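Arginine kinase (Anthopleura japonica, PDB 4RF9) catalyses the reversible transfer of phosphate from ATP to L-arginine, giving phosphoarginine and ADP, as a monomer built of two approximate kinase repeats. Local coordinates at residues A135-G140 against E232-I237; A150-I155 against N208-E213; L634-R639 against R689-L694. One frame throughout, in Å; residues are numbered along the deposited sequence.

Interaction 1 (A135-G140 against E232-I237); sequences ARSLKG and EDHLRI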
loop_
_atom_site.group_PDB
_atom_site.type_symbol
_atom_site.label_atom_id
_atom_site.label_comp_id
_atom_site.label_asym_id
_atom_site.label_seq_id
_atom_site.Cartn_x
_atom_site.Cartn_y
_atom_site.Cartn_z
ATOM N N ALA A 135 -17.788 15.019 -2.148
ATOM C CA ALA A 135 -18.445 15.762 -1.084
ATOM C C ALA A 135 -19.941 15.812 -1.371
ATOM O O ALA A 135 -20.351 16.032 -2.512
ATOM C CB ALA A 135 -17.868 17.167 -0.979
ATOM N N ARG A 136 -20.753 15.593 -0.340
ATOM C CA ARG A 136 -22.204 15.543 -0.500
ATOM C C ARG A 136 -22.929 16.201 0.675
ATOM O O ARG A 136 -22.404 16.257 1.788
ATOM C CB ARG A 136 -22.677 14.098 -0.662
ATOM C CG ARG A 136 -22.312 13.459 -1.995
ATOM C CD ARG A 136 -23.003 14.157 -3.156
ATOM N NE ARG A 136 -22.766 13.463 -4.415
ATOM C CZ ARG A 136 -21.759 13.734 -5.240
ATOM N NH1 ARG A 136 -20.895 14.693 -4.943
ATOM N NH2 ARG A 136 -21.619 13.046 -6.366
ATOM N N SER A 137 -24.135 16.698 0.416
ATOM C CA SER A 137 -24.959 17.325 1.446
ATOM C C SER A 137 -26.413 16.861 1.340
ATOM O O SER A 137 -26.965 16.773 0.248
ATOM C CB SER A 137 -24.872 18.852 1.346
ATOM O OG SER A 137 -23.556 19.309 1.602
ATOM N N LEU A 138 -27.021 16.572 2.488
ATOM C CA LEU A 138 -28.374 16.020 2.551
ATOM C C LEU A 138 -29.476 17.043 2.277
ATOM O O LEU A 138 -29.361 18.209 2.655
ATOM C CB LEU A 138 -28.617 15.393 3.926
ATOM C CG LEU A 138 -28.476 13.877 4.075
ATOM C CD1 LEU A 138 -27.210 13.367 3.402
ATOM C CD2 LEU A 138 -28.491 13.502 5.551
ATOM N N LYS A 139 -30.549 16.591 1.632
ATOM C CA LYS A 139 -31.725 17.427 1.413
ATOM C C LYS A 139 -32.369 17.811 2.743
ATOM O O LYS A 139 -32.378 17.023 3.687
ATOM C CB LYS A 139 -32.758 16.689 0.557
ATOM C CG LYS A 139 -32.364 16.464 -0.893
ATOM C CD LYS A 139 -33.359 15.534 -1.570
ATOM C CE LYS A 139 -32.993 15.258 -3.016
ATOM N NZ LYS A 139 -33.803 14.133 -3.562
ATOM N N GLY A 140 -32.902 19.027 2.811
ATOM C CA GLY A 140 -33.715 19.441 3.942
ATOM C C GLY A 140 -32.987 20.156 5.062
ATOM O O GLY A 140 -33.610 20.599 6.027
ATOM N N GLU A 232 -16.429 19.398 7.012
ATOM C CA GLU A 232 -16.599 20.617 6.227
ATOM C C GLU A 232 -17.916 20.575 5.459
ATOM O O GLU A 232 -18.519 21.610 5.175
ATOM C CB GLU A 232 -15.430 20.797 5.258
ATOM C CG GLU A 232 -15.490 22.084 4.455
ATOM C CD GLU A 232 -14.327 22.229 3.499
ATOM O OE1 GLU A 232 -13.262 21.633 3.759
ATOM O OE2 GLU A 232 -14.481 22.938 2.483
ATOM N N ASP A 233 -18.341 19.366 5.108
ATOM C CA ASP A 233 -19.673 19.137 4.564
ATOM C C ASP A 233 -20.346 18.040 5.381
ATOM O O ASP A 233 -19.724 17.461 6.272
ATOM C CB ASP A 233 -19.601 18.736 3.086
ATOM C CG ASP A 233 -19.013 19.828 2.215
ATOM O OD1 ASP A 233 -19.727 20.813 1.931
ATOM O OD2 ASP A 233 -17.838 19.702 1.810
ATOM N N HIS A 234 -21.617 17.770 5.090
ATOM C CA HIS A 234 -22.342 16.697 5.761
ATOM C C HIS A 234 -21.594 15.387 5.563
ATOM O O HIS A 234 -21.347 14.647 6.514
ATOM C CB HIS A 234 -23.761 16.558 5.201
ATOM C CG HIS A 234 -24.609 17.778 5.385
ATOM N ND1 HIS A 234 -25.847 17.917 4.796
ATOM C CD2 HIS A 234 -24.398 18.913 6.092
ATOM C CE1 HIS A 234 -26.362 19.087 5.129
ATOM N NE2 HIS A 234 -25.503 19.710 5.915
ATOM N N LEU A 235 -21.220 15.125 4.317
ATOM C CA LEU A 235 -20.559 13.878 3.963
ATOM C C LEU A 235 -19.290 14.098 3.151
ATOM O O LEU A 235 -19.310 14.760 2.114
ATOM C CB LEU A 235 -21.516 12.983 3.175
ATOM C CG LEU A 235 -22.760 12.472 3.900
ATOM C CD1 LEU A 235 -23.653 11.714 2.930
ATOM C CD2 LEU A 235 -22.377 11.595 5.085
ATOM N N ARG A 236 -18.184 13.542 3.635
ATOM C CA ARG A 236 -16.979 13.416 2.826
ATOM C C ARG A 236 -16.705 11.933 2.620
ATOM O O ARG A 236 -16.204 11.249 3.512
ATOM C CB ARG A 236 -15.785 14.106 3.483
ATOM C CG ARG A 236 -14.532 14.101 2.621
ATOM C CD ARG A 236 -13.574 15.207 3.030
ATOM N NE ARG A 236 -14.046 16.526 2.616
ATOM C CZ ARG A 236 -13.416 17.298 1.735
ATOM N NH1 ARG A 236 -12.285 16.886 1.180
ATOM N NH2 ARG A 236 -13.912 18.486 1.414
ATOM N N ILE A 237 -17.058 11.440 1.436
ATOM C CA ILE A 237 -17.016 10.013 1.155
ATOM C C ILE A 237 -15.801 9.657 0.312
ATOM O O ILE A 237 -15.588 10.228 -0.758
ATOM C CB ILE A 237 -18.299 9.552 0.438
ATOM C CG1 ILE A 237 -19.535 10.059 1.189
ATOM C CG2 ILE A 237 -18.315 8.038 0.292
ATOM C CD1 ILE A 237 -20.854 9.777 0.490
#

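Interaction 2 (A150-I155 against N208-E213); sequences AHRLEI and NKEWPE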
loop_
_atom_site.group_PDB
_atom_site.type_symbol
_atom_site.label_atom_id
_atom_site.label_comp_id
_atom_site.label_asym_id
_atom_site.label_seq_id
_atom_site.Cartn_x
_atom_site.Cartn_y
_atom_site.Cartn_z
ATOM N N ALA A 150 -29.575 20.758 16.300
ATOM C CA ALA A 150 -30.456 19.602 16.213
ATOM C C ALA A 150 -30.364 18.923 14.848
ATOM O O ALA A 150 -30.422 17.698 14.753
ATOM C CB ALA A 150 -31.893 20.010 16.513
ATOM N N HIS A 151 -30.216 19.722 13.795
ATOM C CA HIS A 151 -30.122 19.187 12.440
ATOM C C HIS A 151 -28.820 18.425 12.190
ATOM O O HIS A 151 -28.813 17.435 11.463
ATOM C CB HIS A 151 -30.308 20.290 11.392
ATOM C CG HIS A 151 -31.739 20.647 11.140
ATOM N ND1 HIS A 151 -32.114 21.688 10.316
ATOM C CD2 HIS A 151 -32.888 20.096 11.599
ATOM C CE1 HIS A 151 -33.433 21.765 10.283
ATOM N NE2 HIS A 151 -33.926 20.811 11.052
ATOM N N ARG A 152 -27.726 18.885 12.790
ATOM C CA ARG A 152 -26.451 18.189 12.661
ATOM C C ARG A 152 -26.546 16.799 13.283
ATOM O O ARG A 152 -26.014 15.825 12.746
ATOM C CB ARG A 152 -25.320 18.984 13.318
ATOM C CG ARG A 152 -23.947 18.374 13.089
ATOM C CD ARG A 152 -22.854 19.117 13.837
ATOM N NE ARG A 152 -22.572 20.435 13.273
ATOM C CZ ARG A 152 -23.004 21.579 13.795
ATOM N NH1 ARG A 152 -23.740 21.567 14.897
ATOM N NH2 ARG A 152 -22.697 22.732 13.218
ATOM N N LEU A 153 -27.235 16.722 14.419
ATOM C CA LEU A 153 -27.483 15.455 15.100
ATOM C C LEU A 153 -28.390 14.549 14.275
ATOM O O LEU A 153 -28.138 13.350 14.154
ATOM C CB LEU A 153 -28.108 15.704 16.477
ATOM C CG LEU A 153 -27.167 16.250 17.554
ATOM C CD1 LEU A 153 -27.949 16.814 18.731
ATOM C CD2 LEU A 153 -26.188 15.178 18.023
ATOM N N GLU A 154 -29.444 15.130 13.713
ATOM C CA GLU A 154 -30.386 14.380 12.893
ATOM C C GLU A 154 -29.707 13.840 11.635
ATOM O O GLU A 154 -30.006 12.734 11.185
ATOM C CB GLU A 154 -31.585 15.253 12.520
ATOM C CG GLU A 154 -32.645 14.531 11.707
ATOM C CD GLU A 154 -33.862 15.393 11.444
ATOM O OE1 GLU A 154 -34.548 15.767 12.417
ATOM O OE2 GLU A 154 -34.130 15.698 10.263
ATOM N N ILE A 155 -28.790 14.624 11.080
ATOM C CA ILE A 155 -28.009 14.199 9.924
ATOM C C ILE A 155 -27.134 12.998 10.267
ATOM O O ILE A 155 -27.062 12.034 9.504
ATOM C CB ILE A 155 -27.131 15.350 9.384
ATOM C CG1 ILE A 155 -27.997 16.373 8.650
ATOM C CG2 ILE A 155 -26.045 14.814 8.459
ATOM C CD1 ILE A 155 -27.258 17.636 8.264
ATOM N N ASN A 208 -17.097 25.100 12.922
ATOM C CA ASN A 208 -16.687 24.424 14.151
ATOM C C ASN A 208 -17.735 24.421 15.264
ATOM O O ASN A 208 -17.465 23.941 16.368
ATOM C CB ASN A 208 -15.378 25.007 14.688
ATOM C CG ASN A 208 -14.160 24.497 13.941
ATOM O OD1 ASN A 208 -14.220 23.475 13.259
ATOM N ND2 ASN A 208 -13.044 25.202 14.079
ATOM N N LYS A 209 -18.921 24.952 14.980
ATOM C CA LYS A 209 -19.965 25.070 15.998
ATOM C C LYS A 209 -20.352 23.730 16.629
ATOM O O LYS A 209 -20.537 22.731 15.932
ATOM C CB LYS A 209 -21.205 25.781 15.440
ATOM C CG LYS A 209 -21.054 27.292 15.307
ATOM C CD LYS A 209 -22.414 27.963 15.186
ATOM C CE LYS A 209 -23.138 27.511 13.933
ATOM N NZ LYS A 209 -22.430 27.978 12.710
ATOM N N GLU A 210 -20.454 23.731 17.956
ATOM C CA GLU A 210 -20.857 22.561 18.738
ATOM C C GLU A 210 -19.881 21.390 18.640
ATOM O O GLU A 210 -20.283 20.235 18.783
ATOM C CB GLU A 210 -22.267 22.089 18.351
ATOM C CG GLU A 210 -23.293 23.198 18.146
ATOM C CD GLU A 210 -23.630 23.942 19.422
ATOM O OE1 GLU A 210 -24.277 25.004 19.332
ATOM O OE2 GLU A 210 -23.256 23.466 20.513
ATOM N N TRP A 211 -18.604 21.683 18.401
ATOM C CA TRP A 211 -17.588 20.638 18.297
ATOM C C TRP A 211 -17.483 19.865 19.610
ATOM O O TRP A 211 -17.447 20.470 20.680
ATOM C CB TRP A 211 -16.225 21.235 17.926
ATOM C CG TRP A 211 -15.165 20.193 17.739
ATOM C CD1 TRP A 211 -14.313 19.708 18.689
ATOM C CD2 TRP A 211 -14.861 19.488 16.530
ATOM N NE1 TRP A 211 -13.490 18.750 18.143
ATOM C CE2 TRP A 211 -13.808 18.597 16.819
ATOM C CE3 TRP A 211 -15.374 19.528 15.230
ATOM C CZ2 TRP A 211 -13.262 17.751 15.857
ATOM C CZ3 TRP A 211 -14.828 18.689 14.276
ATOM C CH2 TRP A 211 -13.783 17.815 14.594
ATOM N N PRO A 212 -17.432 18.522 19.533
ATOM C CA PRO A 212 -17.452 17.732 18.302
ATOM C C PRO A 212 -18.773 16.993 18.071
ATOM O O PRO A 212 -18.771 15.979 17.371
ATOM C CB PRO A 212 -16.340 16.709 18.555
ATOM C CG PRO A 212 -16.315 16.546 20.089
ATOM C CD PRO A 212 -17.160 17.657 20.690
ATOM N N GLU A 213 -19.869 17.488 18.644
ATOM C CA GLU A 213 -21.180 16.852 18.493
ATOM C C GLU A 213 -21.575 16.617 17.036
ATOM O O GLU A 213 -21.462 17.511 16.198
ATOM C CB GLU A 213 -22.275 17.682 19.171
ATOM C CG GLU A 213 -22.448 17.436 20.660
ATOM C CD GLU A 213 -23.659 18.156 21.213
ATOM O OE1 GLU A 213 -24.610 18.394 20.436
ATOM O OE2 GLU A 213 -23.664 18.494 22.416
#

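Interaction 3 (L634-R639 against R689-L694); sequences LGTGMR and RRRLGL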
loop_
_atom_site.group_PDB
_atom_site.type_symbol
_atom_site.label_atom_id
_atom_site.label_comp_id
_atom_site.label_asym_id
_atom_site.label_seq_id
_atom_site.Cartn_x
_atom_site.Cartn_y
_atom_site.Cartn_z
ATOM N N LEU A 634 16.480 -22.447 -3.661
ATOM C CA LEU A 634 15.840 -23.564 -4.341
ATOM C C LEU A 634 16.091 -24.860 -3.580
ATOM O O LEU A 634 16.763 -24.863 -2.548
ATOM C CB LEU A 634 16.345 -23.684 -5.782
ATOM C CG LEU A 634 15.995 -22.528 -6.724
ATOM C CD1 LEU A 634 16.617 -22.739 -8.097
ATOM C CD2 LEU A 634 14.485 -22.344 -6.839
ATOM N N GLY A 635 15.541 -25.958 -4.090
ATOM C CA GLY A 635 15.735 -27.260 -3.483
ATOM C C GLY A 635 14.936 -27.458 -2.214
ATOM O O GLY A 635 13.709 -27.562 -2.249
ATOM N N THR A 636 15.641 -27.521 -1.088
ATOM C CA THR A 636 14.991 -27.647 0.206
ATOM C C THR A 636 14.526 -26.274 0.667
ATOM O O THR A 636 13.582 -26.155 1.450
ATOM C CB THR A 636 15.946 -28.251 1.270
ATOM O OG1 THR A 636 17.090 -27.401 1.433
ATOM C CG2 THR A 636 16.407 -29.641 0.855
ATOM N N GLY A 637 15.189 -25.237 0.159
ATOM C CA GLY A 637 14.944 -23.875 0.594
ATOM C C GLY A 637 15.205 -23.768 2.082
ATOM O O GLY A 637 14.619 -22.939 2.776
ATOM N N MET A 638 16.103 -24.620 2.568
ATOM C CA MET A 638 16.285 -24.810 3.998
ATOM C C MET A 638 17.626 -24.320 4.526
ATOM O O MET A 638 18.681 -24.601 3.956
ATOM C CB MET A 638 16.093 -26.285 4.366
ATOM C CG MET A 638 16.648 -26.670 5.730
ATOM S SD MET A 638 16.470 -28.428 6.097
ATOM C CE MET A 638 14.701 -28.544 6.335
ATOM N N ARG A 639 17.566 -23.577 5.625
ATOM C CA ARG A 639 18.748 -23.295 6.421
ATOM C C ARG A 639 18.587 -23.953 7.787
ATOM O O ARG A 639 17.672 -23.623 8.544
ATOM C CB ARG A 639 18.974 -21.790 6.567
ATOM C CG ARG A 639 20.162 -21.433 7.448
ATOM C CD ARG A 639 20.510 -19.957 7.349
ATOM N NE ARG A 639 20.917 -19.406 8.639
ATOM C CZ ARG A 639 22.176 -19.301 9.052
ATOM N NH1 ARG A 639 23.171 -19.707 8.274
ATOM N NH2 ARG A 639 22.440 -18.786 10.245
ATOM N N ARG A 689 25.393 -26.306 3.881
ATOM C CA ARG A 689 25.886 -25.574 2.719
ATOM C C ARG A 689 25.052 -25.866 1.472
ATOM O O ARG A 689 24.965 -25.038 0.567
ATOM C CB ARG A 689 27.358 -25.905 2.458
ATOM C CG ARG A 689 28.101 -24.852 1.650
ATOM C CD ARG A 689 29.538 -25.274 1.392
ATOM N NE ARG A 689 30.182 -25.789 2.597
ATOM C CZ ARG A 689 31.423 -26.265 2.632
ATOM N NH1 ARG A 689 32.156 -26.288 1.526
ATOM N NH2 ARG A 689 31.933 -26.717 3.770
ATOM N N ARG A 690 24.437 -27.045 1.436
ATOM C CA ARG A 690 23.670 -27.475 0.271
ATOM C C ARG A 690 22.161 -27.386 0.494
ATOM O O ARG A 690 21.663 -27.668 1.583
ATOM C CB ARG A 690 24.056 -28.903 -0.128
ATOM C CG ARG A 690 25.531 -29.083 -0.459
ATOM C CD ARG A 690 25.818 -30.492 -0.959
ATOM N NE ARG A 690 27.229 -30.693 -1.279
ATOM C CZ ARG A 690 27.716 -31.801 -1.831
ATOM N NH1 ARG A 690 26.902 -32.806 -2.127
ATOM N NH2 ARG A 690 29.011 -31.906 -2.091
ATOM N N ARG A 691 21.443 -26.993 -0.553
ATOM C CA ARG A 691 19.989 -26.916 -0.511
ATOM C C ARG A 691 19.392 -27.778 -1.615
ATOM O O ARG A 691 18.252 -28.229 -1.524
ATOM C CB ARG A 691 19.523 -25.473 -0.708
ATOM C CG ARG A 691 19.792 -24.533 0.456
ATOM C CD ARG A 691 19.139 -23.180 0.195
ATOM N NE ARG A 691 19.258 -22.268 1.329
ATOM C CZ ARG A 691 20.173 -21.309 1.428
ATOM N NH1 ARG A 691 21.059 -21.129 0.457
ATOM N NH2 ARG A 691 20.199 -20.528 2.498
ATOM N N LEU A 692 20.186 -27.999 -2.658
ATOM C CA LEU A 692 19.727 -28.634 -3.886
ATOM C C LEU A 692 20.548 -29.890 -4.161
ATOM O O LEU A 692 21.775 -29.832 -4.232
ATOM C CB LEU A 692 19.860 -27.641 -5.046
ATOM C CG LEU A 692 19.151 -27.867 -6.383
ATOM C CD1 LEU A 692 17.687 -28.230 -6.201
ATOM C CD2 LEU A 692 19.278 -26.624 -7.257
ATOM N N GLY A 693 19.870 -31.024 -4.306
ATOM C CA GLY A 693 20.541 -32.289 -4.552
ATOM C C GLY A 693 20.414 -33.257 -3.392
ATOM O O GLY A 693 20.788 -34.425 -3.500
ATOM N N LEU A 694 19.891 -32.762 -2.277
ATOM C CA LEU A 694 19.654 -33.590 -1.101
ATOM C C LEU A 694 18.310 -33.215 -0.484
ATOM O O LEU A 694 17.845 -32.088 -0.641
ATOM C CB LEU A 694 20.788 -33.431 -0.080
ATOM C CG LEU A 694 20.767 -32.246 0.896
ATOM C CD1 LEU A 694 21.873 -32.391 1.937
ATOM C CD2 LEU A 694 20.877 -30.904 0.182
HETATM O O HOH W 1 19.120 -28.593 2.691
#

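Interaction 1 (A135-G140 against E232-I237)
R136 and L235 face each other as an antiparallel hydrogen-bonded pair at the point where strand 127-136 ends and strand 235-242 begins. R136 N donates to L235 O at 3.0 Å and 163°, and L235 N answers to R136 O at 3.0 Å. Beside this pair, the CA-H of A135, which is bridged to R236 in a non-hydrogen-bonded pair, also points to L235 O, at 3.5 Å.

Beyond the last bridge a side chain takes over the polar pairing. L138 N donates to H234 ND1 at 2.9 Å (153°), tilted 16° from the imidazole plane. Because ND1 accepts here and NE2 is bonded to G142 O, the ring is held at both nitrogens, which is consistent with the proton sitting on NE2. S137 OG lies over one ring face, displaced toward the rim, and is itself bonded to L275 O. D233 OD1 is bonded to S277 N.

Apolar contact occurs on the sheet face that carries R136 and L235, where L138 CD1 meets L235 CD1 at 4.0 Å. The other oxygen of D233, OD2, packs against A135 CB at 3.8 Å. The R136 chain bends at chi2 and leads away, so that NH1 reaches A135 O at 2.8 Å and also T284 O; the R136 guanidinium makes a cation-pi contact with Y274.

R236, predicted to bind ATP, is part of this junction, and E232, probably a substrate binder as in relatives, precedes it. L138, H234 and L235 pack on helix 149-163, L138 and I237 on helix 246-264, and L235 also meets strand 225-229.

Interaction 2 (A150-I155 against N208-E213)
R152, on helix 149-163, extends its guanidinium onto the backbone of K209, inside the type II beta turn N208-W211 of the loop that leads to strand 216-220. This helix-to-turn contact belongs to the catalytic domain of the first repeat, and no hydrogen bond or salt bridge crosses it.

The close part centres on R152, its one buried participant. With CG anti to the backbone N (chi1 -174°) the chain runs straight out from the helix, and a bend at chi3 (-71°) turns the guanidinium across the turn. K209 O then lies over one face of that group, 3.3 Å above its plane and offset toward the rim. R152 NH2 is 3.5 Å from K209 O, but the angle is too poor for a hydrogen bond; K209 O is instead bonded to R215 NH2. E210 adds its aliphatic part, with CG 3.7 Å from R152 NH1.

The outer side is looser and exposed. L153 CD1 only brushes E213 OE1 at 4.1 Å, the two side chains crossing at a slant. The carboxylates of E210 and E213 form salt bridges with K149, at the start of the same helix, and the nearest approach of either to R152 is 5.6 Å, from NH1 to E210 OE1. K209 bends at chi3 and chi4, taking NZ to G206 O and P145 O, still 5.3 Å from R152 NH2.

The tightest approach of all is through carbon rather than nitrogen: R152 CD, the methylene next to NE, sits 3.2 Å from E213 O, an oxygen also bonded to R215 NH2.

Interaction 3 (L634-R639 against R689-L694)
T636 N donates to R691 O at 2.7 Å and 151°, which pins the type II' beta turn L634-G637 against the chain at R691 and L692, the turn itself being closed by G637 N bonded to L634 O. The backbones come so close that G635 and L692 have their CA atoms 4.2 Å apart. G635, with a positive phi of 75°, has no side chain to intervene: its CA makes a CA-H contact with R691 O and lies 3.5 Å from L692 CD1.

T636 works through both branches. OG1 stands between the backbone N and the carbonyl carbon (chi1 60°), from where it accepts M638 N at 3.2 Å, an ST turn laid over the end of the beta turn. It also shares a water with the other segment: the water is 2.7 Å from T636 OG1 and donates to R690 O at 2.9 Å. CG2, the methyl branch, comes to 3.2 Å from L694 O.

These turns lead into strand 638-645 in the antiparallel sheet of the second phosphagen kinase catalytic domain, while 689-694 links strand 683-688 to helix 696-711. R639 corresponds in sequence to R287 of the first repeat and so probably lines the nucleotide site; the turn lies beside it, and an arginine is bound nearby.

R691 runs extended from CG to NE alongside the turn. Its CB meets L634 O at 3.4 Å, its NE passes M638 O without a hydrogen bond, and the carbonyl carbon of G637 lies at the guanidinium edge. Y448 and R485, the counterpart of R133, also touch this side chain. L692 CD2 makes a loose apolar contact with L634 CB, and both leucines rest on V445 of helix 438-448.

Overall arrangement
From the N terminus, strand 127-136 opens interaction 1, which closes only when the chain returns at 232-237 after 91 intervening residues. Within that excursion interaction 2 opens on helix 149-163 and closes at 208-213, so the smaller loop lies wholly inside the larger. The two also meet in space, their centres about 13 Å apart: I155 CD1 packs on H234 CE1 at 3.6 Å, tying helix 149-163 to the strand junction. Interaction 3 follows in series in the second repeat, closing a loop from 634-639 to 689-694 that joins the start of strand 638-645 to the approach to helix 696-711. Its centre is about 60 Å from that of interaction 1, across the chain's centre.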